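Local coordinates for protein nisin leader peptide-processing serine protease NisP (Lactococcus lactis subsp. lactis, PDB 4MZD) that probably acts as a subtilisin-like serine endopeptidase that removes the leader peptide from the nisin precursor during biosynthesis of this antibiotic, at residues Ser250-Asp255 with Ser301-Asp306; Ala310-Thr315 with Tyr350-Ala355; Gln223-Tyr228 with Pro279-Asp284; Ile297-Asn302 with Thr314-Lys319; Lys199-Ser204 with Lys238-Val243. One frame throughout, in Å; residues are numbered along the deposited sequence. Where two conformers were deposited one is given.

Contact 1: residues Ser250-Asp255 with Ser301-Asp306; sequences SLNIQD and SNIGAD
Leu-251 and Ile-253 pair with the backbone of Ile-303 through two hydrogen bonds: Ile-303 N donates to Leu-251 O (2.9 Å), and Ile-253 N donates to Ile-303 O (3.0 Å). Together they bracket Asn-252 in a single beta bridge to Ile-303, and the CA of Asn-252 adds a CA-H...O contact to Ile-303 O.

The side-chain bonds centre on Asn-302. Its OD1 takes the N-H of Leu-251 at 2.9 Å, nearly straight at 167°, with the donor standing well above the amide carbonyl plane. OD1 also accepts from Asp-249 N, while ND2 is bonded to Tyr-208 and Asp-277; partners on both ends of this buried amide fix which way round it sits. Asn-252 works within its own segment, OD1 accepting from Gln-254 N (2.9 Å) in an Asx turn. That turn overlaps a type I turn ending at Asp-255, the N-cap of helix 256-264. In the subtilase fold the contact joins the loop between strand 241-245 and this helix to the loop between strands 286-291 and 308-311.

Van der Waals contacts fill in around the bridge. Ile-253 carries CG1 between its backbone N and carbonyl carbon (chi1 63°), which lays this branch against Ile-303 O at 3.4 Å and Gly-304 CA at 4.0 Å. Ile-303 CG2 packs on Asn-252 ND2 (3.9 Å), the two side chains crossing at about a right angle. Farther along, Gln-254 OE1 lies 3.6 Å from Ala-305 CB.

Contact 2: residues Ala310-Thr315 with Tyr350-Ala355; sequences APAGTT and YGNSFA
Ala-312 and Ala-355 lie at the tight, buried part of this contact, where small side chains let the two backbones come close. Ala-355 CB presses against Ala-310 O at 3.3 Å and also meets the methyl of Ala-310. The methyl of Ala-312 sits 3.4 Å from Gly-351 O and touches Asn-352 OD1 and Ala-355 CB more lightly. Beside it, Gly-351 N donates to Ala-312 O (3.0 Å, 166°), the one hydrogen bond between the segments.

Toward the other end the packing rests on a single methyl. Thr-315 CG2 stands over the centre of the ring of Tyr-350, a partly exposed residue, in a CH-pi contact 3.5 Å from the centroid and 14° off the normal. With chi1 at 48°, CG2 stands anti to the carbonyl carbon and over the ring, and OG1 is turned to its partner Asp-299 OD2.

Asn-352 ND2 is bonded to Ser-301 OG and Leu-246 O. Ser-353 follows as the predicted charge-relay serine, its OG hydrogen-bonded to His-147 NE2 and to Arg-488 O. The Gly-Asn-Ser-Phe-Ala sequence just before helix 356-370 resembles the Gly-Thr-Ser-Met-Ala motif around the nucleophile of subtilases, with Asn-352 in place of the threonine.

Contact 3: residues Gln223-Tyr228 with Pro279-Asp284; sequences QEYLNY and PSVFED
Helix 222-238 faces the type I turn from Pro-279 to Phe-282, the backbones coming nearest at Tyr-228 CA and Pro-279 CA, 6.6 Å apart. Phe-282 fills the gap with its ring. Its CE1 rests over one face of the Tyr-225 ring, toward the rim, 3.4 Å from Tyr-225 CZ; the two planes are inclined at 34° with centroids 4.6 Å apart, and the side chains slide past each other in opposite directions. Tyr-225 CG is anti to the backbone N (chi1 177°), which carries the ring out to the turn. Phe-282 CZ also brings the ring edge to Tyr-225 O (3.4 Å), and CE2 touches Tyr-228 CB at 3.5 Å.

Pro-279, which follows a cis peptide bond, lays CB over the face of the Tyr-228 ring in a CH-pi contact, 3.9 Å from Tyr-228 CD2. Val-281 CG1 comes within 3.9 Å of Tyr-225 CE1 and also lies over the rim of one face of its neighbour Phe-282.

Around this aromatic cluster, Phe-282 continues onto Lys-229 and Ile-232 of the same helix. Tyr-225 reaches Val-276 of strand 275-278 and Leu-209 of strand 200-210, Tyr-228 OH bonds Gln-207, and Pro-279 packs on Ile-203, so the helix is seated on the main sheet of the subtilase fold.

Contact 4: residues Ile297-Asn302 with Thr314-Lys319; sequences ISDFSN and TTANFK
The start of helix 316-328 is held by Asp-299, whose carboxylate faces Thr-314, Thr-315 and the first turn of the helix. Thr-315 supplies two donors to it: its backbone N reaches OD1 of Asp-299 at 2.8 Å (164°), and its OG1 reaches OD2 at 2.7 Å. Both oxygens are met on their syn sides, somewhat out of the carboxylate plane, a pincer that fixes the rotation of the group. Asp-299 has CG between its backbone N and carbonyl carbon (chi1 65°), which turns the carboxylate toward the helix. The helix N-terminus would probably favour the negative charge.

Thr-314 OG1 accepts from Ala-316 N at 3.0 Å, an ST turn that leads into the helix from strand 308-311. Thr-314 OG1 is also 2.7 Å from a water that in turn accepts from Asp-299 N, linking this ST turn to the type I turn from Ser-298 to Ser-301. On the partly solvent-exposed side, Lys-319 passes the carboxylate with CE 3.9 Å from Asp-299 OD2, its amino group not in contact.

Phe-300 lies on the buried side. Its ring edge meets Thr-315 OG1 at CD2 (3.6 Å), and CE2 lies 3.8 Å from Thr-314 CA. Beyond the segments the ring also packs on Tyr-350 and Asn-352.

Contact 5: residues Lys199-Ser204 with Lys238-Val243; sequences KVINIS and KGSIVV
Ile-201 stands opposite Val-242 in a parallel strand pair and bonds to the residues on either side of it, its N donating to Ile-241 O and its O accepting from Val-243 N (2.8 Å). Two more bonds, Ile-241 N to Lys-199 O and Ile-203 N to Val-243 O, extend the alternation. Along the Ile-201 side chain, CB lies 3.7 Å from Ile-241 O and 4.2 Å from Val-242 CG2; CG1 skirts Ile-241 O more distantly; and CD1 ends 3.8 Å from Ser-240 CB. CG1 is anti to the carbonyl carbon (chi1 -62°), and the extended chain beyond it carries the tip back toward Ser-240.

Ile-203 CD1 meets Val-242 CG1 at 3.6 Å on that same face. On the other, Val-200 CG1 touches Val-243 CG2 at 4.0 Å. Where the strands begin, Lys-199 bends over Gly-239, whose positive phi closes helix 222-238 in a Schellman motif; Lys-199 NZ makes a weak bond to Lys-238 O (3.0 Å), and a water joins NZ to Ser-240 OG.

The two strands, connected through helix 222-238, form a beta-alpha-beta crossover. Ile-201 and Ile-203 face helix 183-195, Val-243 packs on helix 356-370, and strand 95-100 flanks strand 200-210 with the predicted catalytic Asp-100 at its end.

Overall arrangement
Contacts 1, 2 and 4 form one continuous region. Contact 4 shares Ser-301 and Asn-302 with contact 1, and Thr-314 and Thr-315 with contact 2; its centre is about 9 Å from that of contact 2. Ser-301 OG and Asn-352 ND2, 2.9 Å apart, tie contact 1 to contact 2, which carries the predicted nucleophile Ser-353. From the sheet core, contact 5 reaches that serine by Ser-204 OG to Ser-353 O (2.9 Å), although the centres of contacts 2 and 5 are about 19 Å apart. Contact 3 leans on contact 5 through Pro-279 CG and Ile-203 CD1 (4.1 Å) and does not reach the triad, the Pro-279 side chain staying about 11 Å from that of Asp-100 and 12 Å from that of Ser-353.

Contact 1: residues Ser250-Asp255 with Ser301-Asp306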
# COMPACT_ATOMS: atom_id res chain seq x y z
N SER A 250 3.42 7.25 13.09
CA SER A 250 2.58 7.65 14.22
C SER A 250 2.20 9.13 14.18
O SER A 250 1.99 9.74 15.23
CB SER A 250 3.27 7.32 15.55
OG SER A 250 3.67 5.96 15.60
N LEU A 251 2.10 9.69 12.98
CA LEU A 251 1.78 11.10 12.80
C LEU A 251 0.32 11.32 12.47
O LEU A 251 -0.22 10.67 11.57
CB LEU A 251 2.62 11.71 11.68
CG LEU A 251 4.13 11.69 11.85
CD1 LEU A 251 4.85 12.05 10.56
CD2 LEU A 251 4.54 12.64 12.98
N ASN A 252 -0.33 12.25 13.16
CA ASN A 252 -1.62 12.72 12.69
C ASN A 252 -1.37 13.72 11.58
O ASN A 252 -0.79 14.78 11.81
CB ASN A 252 -2.47 13.35 13.80
CG ASN A 252 -3.89 13.60 13.35
OD1 ASN A 252 -4.12 14.21 12.30
ND2 ASN A 252 -4.85 13.10 14.12
N ILE A 253 -1.78 13.38 10.37
CA ILE A 253 -1.39 14.17 9.21
C ILE A 253 -2.03 15.55 9.19
O ILE A 253 -1.62 16.41 8.42
CB ILE A 253 -1.66 13.41 7.89
CG1 ILE A 253 -3.16 13.14 7.72
CG2 ILE A 253 -0.87 12.11 7.87
CD1 ILE A 253 -3.92 14.25 7.03
N GLN A 254 -3.01 15.77 10.06
CA GLN A 254 -3.65 17.08 10.16
C GLN A 254 -2.94 17.99 11.17
O GLN A 254 -3.24 19.18 11.24
CB GLN A 254 -5.12 16.94 10.55
CG GLN A 254 -6.00 16.44 9.41
CD GLN A 254 -7.46 16.72 9.65
OE1 GLN A 254 -8.12 16.03 10.42
NE2 GLN A 254 -7.98 17.76 8.99
N ASP A 255 -2.01 17.43 11.93
CA ASP A 255 -1.28 18.20 12.93
C ASP A 255 0.02 18.66 12.31
O ASP A 255 1.05 17.98 12.39
CB ASP A 255 -1.02 17.34 14.18
CG ASP A 255 -0.35 18.12 15.30
OD1 ASP A 255 0.19 19.22 15.04
OD2 ASP A 255 -0.35 17.63 16.44
N SER A 301 0.92 3.52 13.00
CA SER A 301 0.22 4.10 11.86
C SER A 301 0.02 5.60 11.98
O SER A 301 -0.35 6.11 13.04
CB SER A 301 -1.14 3.43 11.66
OG SER A 301 -1.78 3.95 10.50
N ASN A 302 0.24 6.30 10.87
CA ASN A 302 -0.25 7.66 10.79
C ASN A 302 -1.78 7.64 10.87
O ASN A 302 -2.43 6.61 10.63
CB ASN A 302 0.18 8.31 9.48
CG ASN A 302 1.66 8.66 9.45
OD1 ASN A 302 2.42 8.39 10.39
ND2 ASN A 302 2.08 9.30 8.37
N ILE A 303 -2.34 8.79 11.20
CA ILE A 303 -3.77 8.93 11.38
C ILE A 303 -4.30 9.99 10.43
O ILE A 303 -3.77 11.10 10.38
CB ILE A 303 -4.12 9.33 12.84
CG1 ILE A 303 -3.47 8.37 13.85
CG2 ILE A 303 -5.63 9.42 13.04
CD1 ILE A 303 -2.13 8.83 14.37
N GLY A 304 -5.33 9.64 9.67
CA GLY A 304 -5.99 10.58 8.78
C GLY A 304 -7.49 10.49 8.95
O GLY A 304 -8.05 9.39 8.94
N ALA A 305 -8.15 11.63 9.09
CA ALA A 305 -9.59 11.65 9.31
C ALA A 305 -10.37 11.07 8.13
O ALA A 305 -11.45 10.51 8.30
CB ALA A 305 -10.07 13.06 9.62
N ASP A 306 -9.80 11.22 6.93
CA ASP A 306 -10.47 10.80 5.71
C ASP A 306 -9.94 9.47 5.18
O ASP A 306 -10.14 9.13 4.01
CB ASP A 306 -10.33 11.88 4.63
CG ASP A 306 -10.74 13.25 5.12
OD1 ASP A 306 -11.69 13.34 5.92
OD2 ASP A 306 -10.10 14.25 4.72

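Contact 2: residues Ala310-Thr315 with Tyr350-Ala355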
# COMPACT_ATOMS: atom_id res chain seq x y z
N ALA A 310 -7.23 -0.83 7.76
CA ALA A 310 -7.31 -2.28 7.64
C ALA A 310 -6.14 -2.90 8.40
O ALA A 310 -5.19 -2.20 8.77
CB ALA A 310 -7.32 -2.70 6.18
N PRO A 311 -6.19 -4.21 8.67
CA PRO A 311 -5.15 -4.79 9.53
C PRO A 311 -3.73 -4.66 8.99
O PRO A 311 -3.42 -5.12 7.89
CB PRO A 311 -5.58 -6.25 9.66
CG PRO A 311 -7.08 -6.18 9.54
CD PRO A 311 -7.32 -5.14 8.47
N ALA A 312 -2.87 -4.07 9.83
CA ALA A 312 -1.46 -3.82 9.56
C ALA A 312 -0.56 -4.39 10.65
O ALA A 312 0.65 -4.46 10.47
CB ALA A 312 -1.20 -2.34 9.42
N GLY A 313 -1.15 -4.76 11.79
CA GLY A 313 -0.39 -5.28 12.91
C GLY A 313 0.01 -4.22 13.93
O GLY A 313 -0.56 -3.12 13.98
N THR A 314 0.98 -4.58 14.77
CA THR A 314 1.43 -3.69 15.83
C THR A 314 2.87 -3.97 16.18
O THR A 314 3.34 -5.12 16.13
CB THR A 314 0.56 -3.85 17.10
OG1 THR A 314 1.04 -2.97 18.11
CG2 THR A 314 0.62 -5.27 17.64
N THR A 315 3.58 -2.91 16.56
CA THR A 315 4.92 -3.05 17.13
C THR A 315 4.95 -2.72 18.63
O THR A 315 6.02 -2.63 19.22
CB THR A 315 5.99 -2.21 16.37
OG1 THR A 315 5.51 -0.87 16.16
CG2 THR A 315 6.29 -2.83 15.02
N TYR A 350 4.77 -6.32 9.15
CA TYR A 350 3.83 -5.34 9.68
C TYR A 350 3.96 -4.05 8.88
O TYR A 350 5.00 -3.82 8.26
CB TYR A 350 4.08 -5.06 11.17
CG TYR A 350 5.39 -4.36 11.42
CD1 TYR A 350 5.47 -2.96 11.40
CD2 TYR A 350 6.56 -5.07 11.63
CE1 TYR A 350 6.67 -2.31 11.59
CE2 TYR A 350 7.77 -4.43 11.83
CZ TYR A 350 7.81 -3.05 11.81
OH TYR A 350 9.00 -2.40 12.02
N GLY A 351 2.93 -3.22 8.92
CA GLY A 351 3.00 -1.91 8.32
C GLY A 351 1.81 -1.61 7.44
O GLY A 351 1.13 -2.52 6.95
N ASN A 352 1.57 -0.32 7.20
CA ASN A 352 0.41 0.06 6.41
C ASN A 352 0.49 -0.42 4.96
O ASN A 352 -0.53 -0.48 4.27
CB ASN A 352 0.21 1.57 6.46
CG ASN A 352 -0.26 2.03 7.83
OD1 ASN A 352 -0.65 1.21 8.66
ND2 ASN A 352 -0.23 3.34 8.06
N SER A 353 1.69 -0.77 4.51
CA SER A 353 1.83 -1.40 3.20
C SER A 353 1.04 -2.70 3.06
O SER A 353 0.85 -3.15 1.94
CB SER A 353 3.28 -1.70 2.89
OG SER A 353 3.83 -2.55 3.87
N PHE A 354 0.63 -3.30 4.18
CA PHE A 354 -0.09 -4.56 4.15
C PHE A 354 -1.58 -4.41 4.44
O PHE A 354 -2.35 -5.34 4.22
CB PHE A 354 0.59 -5.57 5.07
CG PHE A 354 2.04 -5.70 4.75
CD1 PHE A 354 2.44 -6.23 3.53
CD2 PHE A 354 3.01 -5.22 5.61
CE1 PHE A 354 3.77 -6.30 3.19
CE2 PHE A 354 4.35 -5.30 5.28
CZ PHE A 354 4.73 -5.85 4.06
N ALA A 355 -1.98 -3.22 4.90
CA ALA A 355 -3.38 -2.83 4.98
C ALA A 355 -3.88 -2.38 3.61
O ALA A 355 -4.97 -2.75 3.17
CB ALA A 355 -3.55 -1.71 6.00

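Contact 3: residues Gln223-Tyr228 with Pro279-Asp284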
# COMPACT_ATOMS: atom_id res chain seq x y z
N GLN A 223 7.01 20.95 -6.50
CA GLN A 223 7.10 20.36 -7.83
C GLN A 223 6.83 18.86 -7.79
O GLN A 223 6.12 18.34 -8.65
CB GLN A 223 8.46 20.64 -8.49
CG GLN A 223 8.55 20.09 -9.91
CD GLN A 223 7.59 20.78 -10.87
OE1 GLN A 223 7.84 21.90 -11.31
NE2 GLN A 223 6.50 20.11 -11.21
N GLU A 224 7.39 18.15 -6.81
CA GLU A 224 7.10 16.72 -6.70
C GLU A 224 5.62 16.48 -6.48
O GLU A 224 5.03 15.56 -7.04
CB GLU A 224 7.88 16.07 -5.55
CG GLU A 224 9.37 15.92 -5.78
CD GLU A 224 9.99 15.00 -4.75
OE1 GLU A 224 9.84 13.76 -4.88
OE2 GLU A 224 10.60 15.50 -3.78
N TYR A 225 5.01 17.31 -5.63
CA TYR A 225 3.59 17.21 -5.36
C TYR A 225 2.80 17.36 -6.65
O TYR A 225 1.89 16.58 -6.94
CB TYR A 225 3.19 18.27 -4.33
CG TYR A 225 1.72 18.34 -3.99
CD1 TYR A 225 1.19 17.62 -2.93
CD2 TYR A 225 0.86 19.17 -4.70
CE1 TYR A 225 -0.15 17.71 -2.60
CE2 TYR A 225 -0.48 19.26 -4.38
CZ TYR A 225 -0.98 18.53 -3.33
OH TYR A 225 -2.31 18.62 -3.01
N LEU A 226 3.15 18.37 -7.45
CA LEU A 226 2.47 18.60 -8.72
C LEU A 226 2.66 17.44 -9.70
O LEU A 226 1.77 17.14 -10.49
CB LEU A 226 2.96 19.89 -9.36
CG LEU A 226 2.52 21.17 -8.64
CD1 LEU A 226 3.13 22.35 -9.36
CD2 LEU A 226 1.01 21.28 -8.58
N ASN A 227 3.82 16.81 -9.66
CA ASN A 227 4.07 15.65 -10.52
C ASN A 227 3.20 14.46 -10.15
O ASN A 227 2.68 13.76 -11.03
CB ASN A 227 5.56 15.29 -10.51
CG ASN A 227 6.43 16.34 -11.17
OD1 ASN A 227 5.94 17.19 -11.91
ND2 ASN A 227 7.73 16.28 -10.91
N TYR A 228 3.03 14.22 -8.85
CA TYR A 228 2.07 13.21 -8.41
C TYR A 228 0.67 13.60 -8.84
O TYR A 228 -0.10 12.76 -9.31
CB TYR A 228 2.05 13.07 -6.89
CG TYR A 228 3.10 12.17 -6.30
CD1 TYR A 228 3.98 12.65 -5.34
CD2 TYR A 228 3.19 10.83 -6.65
CE1 TYR A 228 4.93 11.84 -4.76
CE2 TYR A 228 4.14 10.00 -6.08
CZ TYR A 228 5.00 10.51 -5.13
OH TYR A 228 5.94 9.67 -4.57
N PRO A 279 1.69 9.74 -1.98
CA PRO A 279 0.52 10.33 -2.65
C PRO A 279 -0.84 10.12 -1.97
O PRO A 279 -1.86 10.41 -2.59
CB PRO A 279 0.53 9.63 -4.01
CG PRO A 279 1.06 8.26 -3.69
CD PRO A 279 2.13 8.50 -2.64
N SER A 280 -0.86 9.67 -0.72
CA SER A 280 -2.14 9.41 -0.07
C SER A 280 -2.98 10.67 0.18
O SER A 280 -4.19 10.58 0.33
CB SER A 280 -1.95 8.64 1.24
OG SER A 280 -1.32 9.44 2.22
N VAL A 281 -2.34 11.84 0.20
CA VAL A 281 -3.02 13.09 0.50
C VAL A 281 -4.09 13.48 -0.53
O VAL A 281 -5.06 14.15 -0.19
CB VAL A 281 -2.00 14.24 0.63
CG1 VAL A 281 -1.25 14.44 -0.68
CG2 VAL A 281 -2.69 15.54 1.07
N PHE A 282 -3.91 13.08 -1.78
CA PHE A 282 -4.78 13.59 -2.83
C PHE A 282 -6.23 13.16 -2.65
O PHE A 282 -6.51 12.02 -2.28
CB PHE A 282 -4.25 13.19 -4.21
CG PHE A 282 -2.93 13.83 -4.54
CD1 PHE A 282 -2.88 15.16 -4.94
CD2 PHE A 282 -1.75 13.13 -4.40
CE1 PHE A 282 -1.67 15.76 -5.21
CE2 PHE A 282 -0.53 13.74 -4.66
CZ PHE A 282 -0.50 15.06 -5.07
N GLU A 283 -7.14 14.09 -2.91
CA GLU A 283 -8.56 13.87 -2.69
C GLU A 283 -9.09 12.63 -3.38
O GLU A 283 -9.92 11.91 -2.83
CB GLU A 283 -9.34 15.10 -3.17
CG GLU A 283 -8.95 16.40 -2.50
CD GLU A 283 -9.49 16.53 -1.09
OE1 GLU A 283 -10.36 17.40 -0.87
OE2 GLU A 283 -9.04 15.77 -0.21
N ASP A 284 -8.62 12.35 -4.60
CA ASP A 284 -9.16 11.22 -5.34
C ASP A 284 -8.52 9.89 -4.97
O ASP A 284 -9.01 8.83 -5.37
CB ASP A 284 -9.06 11.48 -6.84
CG ASP A 284 -9.96 12.62 -7.29
OD1 ASP A 284 -10.98 12.87 -6.62
OD2 ASP A 284 -9.64 13.27 -8.30

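Contact 4: residues Ile297-Asn302 with Thr314-Lys319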
# COMPACT_ATOMS: atom_id res chain seq x y z
N ILE A 297 -6.19 1.67 16.01
CA ILE A 297 -5.15 2.13 15.10
C ILE A 297 -3.80 1.60 15.57
O ILE A 297 -3.46 1.69 16.75
CB ILE A 297 -5.15 3.67 14.95
CG1 ILE A 297 -6.46 4.13 14.29
CG2 ILE A 297 -3.95 4.12 14.14
CD1 ILE A 297 -6.55 5.63 14.04
N SER A 298 -3.05 1.02 14.64
CA SER A 298 -1.74 0.48 14.95
C SER A 298 -0.85 1.53 15.59
O SER A 298 -0.87 2.69 15.19
CB SER A 298 -1.05 -0.01 13.68
OG SER A 298 -1.86 -0.95 12.98
N ASP A 299 -0.04 1.12 16.57
CA ASP A 299 0.86 2.06 17.22
C ASP A 299 1.69 2.87 16.23
O ASP A 299 1.90 4.06 16.42
CB ASP A 299 1.77 1.36 18.24
CG ASP A 299 2.75 0.38 17.60
OD1 ASP A 299 2.32 -0.41 16.73
OD2 ASP A 299 3.94 0.38 17.99
N PHE A 300 2.15 2.22 15.16
CA PHE A 300 3.00 2.89 14.18
C PHE A 300 2.23 3.71 13.13
O PHE A 300 2.84 4.49 12.41
CB PHE A 300 3.88 1.88 13.43
CG PHE A 300 3.11 0.74 12.83
CD1 PHE A 300 2.35 0.92 11.68
CD2 PHE A 300 3.14 -0.52 13.42
CE1 PHE A 300 1.62 -0.13 11.14
CE2 PHE A 300 2.41 -1.57 12.87
CZ PHE A 300 1.65 -1.37 11.75
N SER A 301 0.92 3.52 13.00
CA SER A 301 0.22 4.10 11.86
C SER A 301 0.02 5.60 11.98
O SER A 301 -0.35 6.11 13.04
CB SER A 301 -1.14 3.43 11.66
OG SER A 301 -1.78 3.95 10.50
N ASN A 302 0.24 6.30 10.87
CA ASN A 302 -0.25 7.66 10.79
C ASN A 302 -1.78 7.64 10.87
O ASN A 302 -2.43 6.61 10.63
CB ASN A 302 0.18 8.31 9.48
CG ASN A 302 1.66 8.66 9.45
OD1 ASN A 302 2.42 8.39 10.39
ND2 ASN A 302 2.08 9.30 8.37
N THR A 314 0.98 -4.58 14.77
CA THR A 314 1.43 -3.69 15.83
C THR A 314 2.87 -3.97 16.18
O THR A 314 3.34 -5.12 16.13
CB THR A 314 0.56 -3.85 17.10
OG1 THR A 314 1.04 -2.97 18.11
CG2 THR A 314 0.62 -5.27 17.64
N THR A 315 3.58 -2.91 16.56
CA THR A 315 4.92 -3.05 17.13
C THR A 315 4.95 -2.72 18.63
O THR A 315 6.02 -2.63 19.22
CB THR A 315 5.99 -2.21 16.37
OG1 THR A 315 5.51 -0.87 16.16
CG2 THR A 315 6.29 -2.83 15.02
N ALA A 316 3.79 -2.59 19.24
CA ALA A 316 3.75 -2.17 20.64
C ALA A 316 4.43 -3.18 21.57
O ALA A 316 5.16 -2.79 22.48
CB ALA A 316 2.32 -1.93 21.08
N ASN A 317 4.18 -4.47 21.35
CA ASN A 317 4.79 -5.48 22.19
C ASN A 317 6.25 -5.72 21.84
O ASN A 317 7.08 -5.94 22.71
CB ASN A 317 3.98 -6.77 22.17
CG ASN A 317 2.59 -6.56 22.68
OD1 ASN A 317 2.40 -5.98 23.75
ND2 ASN A 317 1.59 -6.98 21.91
N PHE A 318 6.57 -5.67 20.55
CA PHE A 318 7.97 -5.71 20.16
C PHE A 318 8.77 -4.65 20.92
O PHE A 318 9.86 -4.93 21.44
CB PHE A 318 8.13 -5.51 18.65
CG PHE A 318 9.54 -5.70 18.18
CD1 PHE A 318 9.96 -6.93 17.70
CD2 PHE A 318 10.46 -4.66 18.23
CE1 PHE A 318 11.26 -7.12 17.28
CE2 PHE A 318 11.76 -4.85 17.81
CZ PHE A 318 12.16 -6.08 17.33
N LYS A 319 8.24 -3.44 20.97
CA LYS A 319 8.94 -2.34 21.62
C LYS A 319 9.04 -2.50 23.14
O LYS A 319 10.05 -2.13 23.74
CB LYS A 319 8.26 -1.02 21.28
CG LYS A 319 8.47 -0.60 19.86
CD LYS A 319 7.65 0.63 19.57
CE LYS A 319 7.77 1.01 18.11
NZ LYS A 319 9.20 1.05 17.70
O HOH W 1 -1.00 -1.20 18.10

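Contact 5: residues Lys199-Ser204 with Lys238-Val243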
# COMPACT_ATOMS: atom_id res chain seq x y z
N LYS A 199 -7.72 -1.08 -13.25
CA LYS A 199 -8.68 -0.13 -12.71
C LYS A 199 -8.45 0.20 -11.23
O LYS A 199 -8.99 1.19 -10.73
CB LYS A 199 -10.11 -0.58 -12.97
CG LYS A 199 -10.45 -0.66 -14.46
CD LYS A 199 -10.09 0.63 -15.22
CE LYS A 199 -10.21 0.46 -16.74
NZ LYS A 199 -9.81 1.68 -17.52
N VAL A 200 -7.63 -0.61 -10.55
CA VAL A 200 -7.19 -0.33 -9.20
C VAL A 200 -5.66 -0.38 -9.19
O VAL A 200 -5.07 -1.30 -9.75
CB VAL A 200 -7.76 -1.34 -8.18
CG1 VAL A 200 -7.28 -1.02 -6.77
CG2 VAL A 200 -9.29 -1.37 -8.26
N ILE A 201 -5.05 0.63 -8.58
CA ILE A 201 -3.59 0.77 -8.54
C ILE A 201 -3.18 0.90 -7.07
O ILE A 201 -3.65 1.78 -6.36
CB ILE A 201 -3.15 2.02 -9.34
CG1 ILE A 201 -3.54 1.87 -10.82
CG2 ILE A 201 -1.66 2.26 -9.20
CD1 ILE A 201 -3.36 3.14 -11.65
N ASN A 202 -2.31 -0.01 -6.63
CA ASN A 202 -1.88 -0.10 -5.24
C ASN A 202 -0.50 0.50 -5.05
O ASN A 202 0.45 0.07 -5.72
CB ASN A 202 -1.85 -1.58 -4.82
CG ASN A 202 -1.56 -1.77 -3.33
OD1 ASN A 202 -2.48 -1.90 -2.53
ND2 ASN A 202 -0.29 -1.76 -2.96
N ILE A 203 -0.38 1.47 -4.15
CA ILE A 203 0.90 2.10 -3.86
C ILE A 203 1.20 2.01 -2.35
O ILE A 203 0.80 2.87 -1.55
CB ILE A 203 0.96 3.57 -4.33
CG1 ILE A 203 0.47 3.70 -5.77
CG2 ILE A 203 2.37 4.12 -4.17
CD1 ILE A 203 0.59 5.09 -6.32
N SER A 204 1.93 0.97 -1.97
CA SER A 204 2.31 0.74 -0.57
C SER A 204 3.65 1.39 -0.23
O SER A 204 4.54 0.76 0.35
CB SER A 204 2.35 -0.77 -0.29
OG SER A 204 1.04 -1.30 -0.26
N LYS A 238 -8.32 8.07 -17.00
CA LYS A 238 -8.33 6.76 -17.63
C LYS A 238 -9.32 5.80 -16.97
O LYS A 238 -9.57 4.71 -17.48
CB LYS A 238 -6.93 6.14 -17.62
CG LYS A 238 -5.89 6.90 -18.43
CD LYS A 238 -6.03 6.65 -19.92
CE LYS A 238 -5.64 5.22 -20.27
NZ LYS A 238 -5.63 4.99 -21.75
N GLY A 239 -9.86 6.20 -15.83
CA GLY A 239 -10.83 5.39 -15.12
C GLY A 239 -10.27 4.53 -14.00
O GLY A 239 -10.97 3.65 -13.51
N SER A 240 -9.03 4.80 -13.60
CA SER A 240 -8.39 4.05 -12.52
C SER A 240 -8.50 4.77 -11.19
O SER A 240 -8.60 6.00 -11.15
CB SER A 240 -6.91 3.82 -12.84
OG SER A 240 -6.74 3.04 -14.00
N ILE A 241 -8.47 4.01 -10.10
CA ILE A 241 -8.39 4.57 -8.77
C ILE A 241 -7.06 4.14 -8.15
O ILE A 241 -6.58 3.04 -8.39
CB ILE A 241 -9.57 4.12 -7.88
CG1 ILE A 241 -9.67 5.02 -6.64
CG2 ILE A 241 -9.45 2.65 -7.51
CD1 ILE A 241 -11.01 4.97 -5.95
N VAL A 242 -6.49 5.05 -7.36
CA VAL A 242 -5.23 4.80 -6.67
C VAL A 242 -5.51 4.64 -5.19
O VAL A 242 -6.26 5.43 -4.60
CB VAL A 242 -4.25 5.96 -6.93
CG1 VAL A 242 -2.98 5.79 -6.10
CG2 VAL A 242 -3.93 6.07 -8.42
N VAL A 243 -4.90 3.61 -4.60
CA VAL A 243 -5.03 3.27 -3.19
C VAL A 243 -3.62 3.31 -2.61
O VAL A 243 -2.73 2.62 -3.11
CB VAL A 243 -5.63 1.85 -3.04
CG1 VAL A 243 -5.90 1.51 -1.59
CG2 VAL A 243 -6.91 1.71 -3.88
O HOH W 2 -11.60 2.48 -11.00
O HOH W 3 -7.17 2.28 -16.64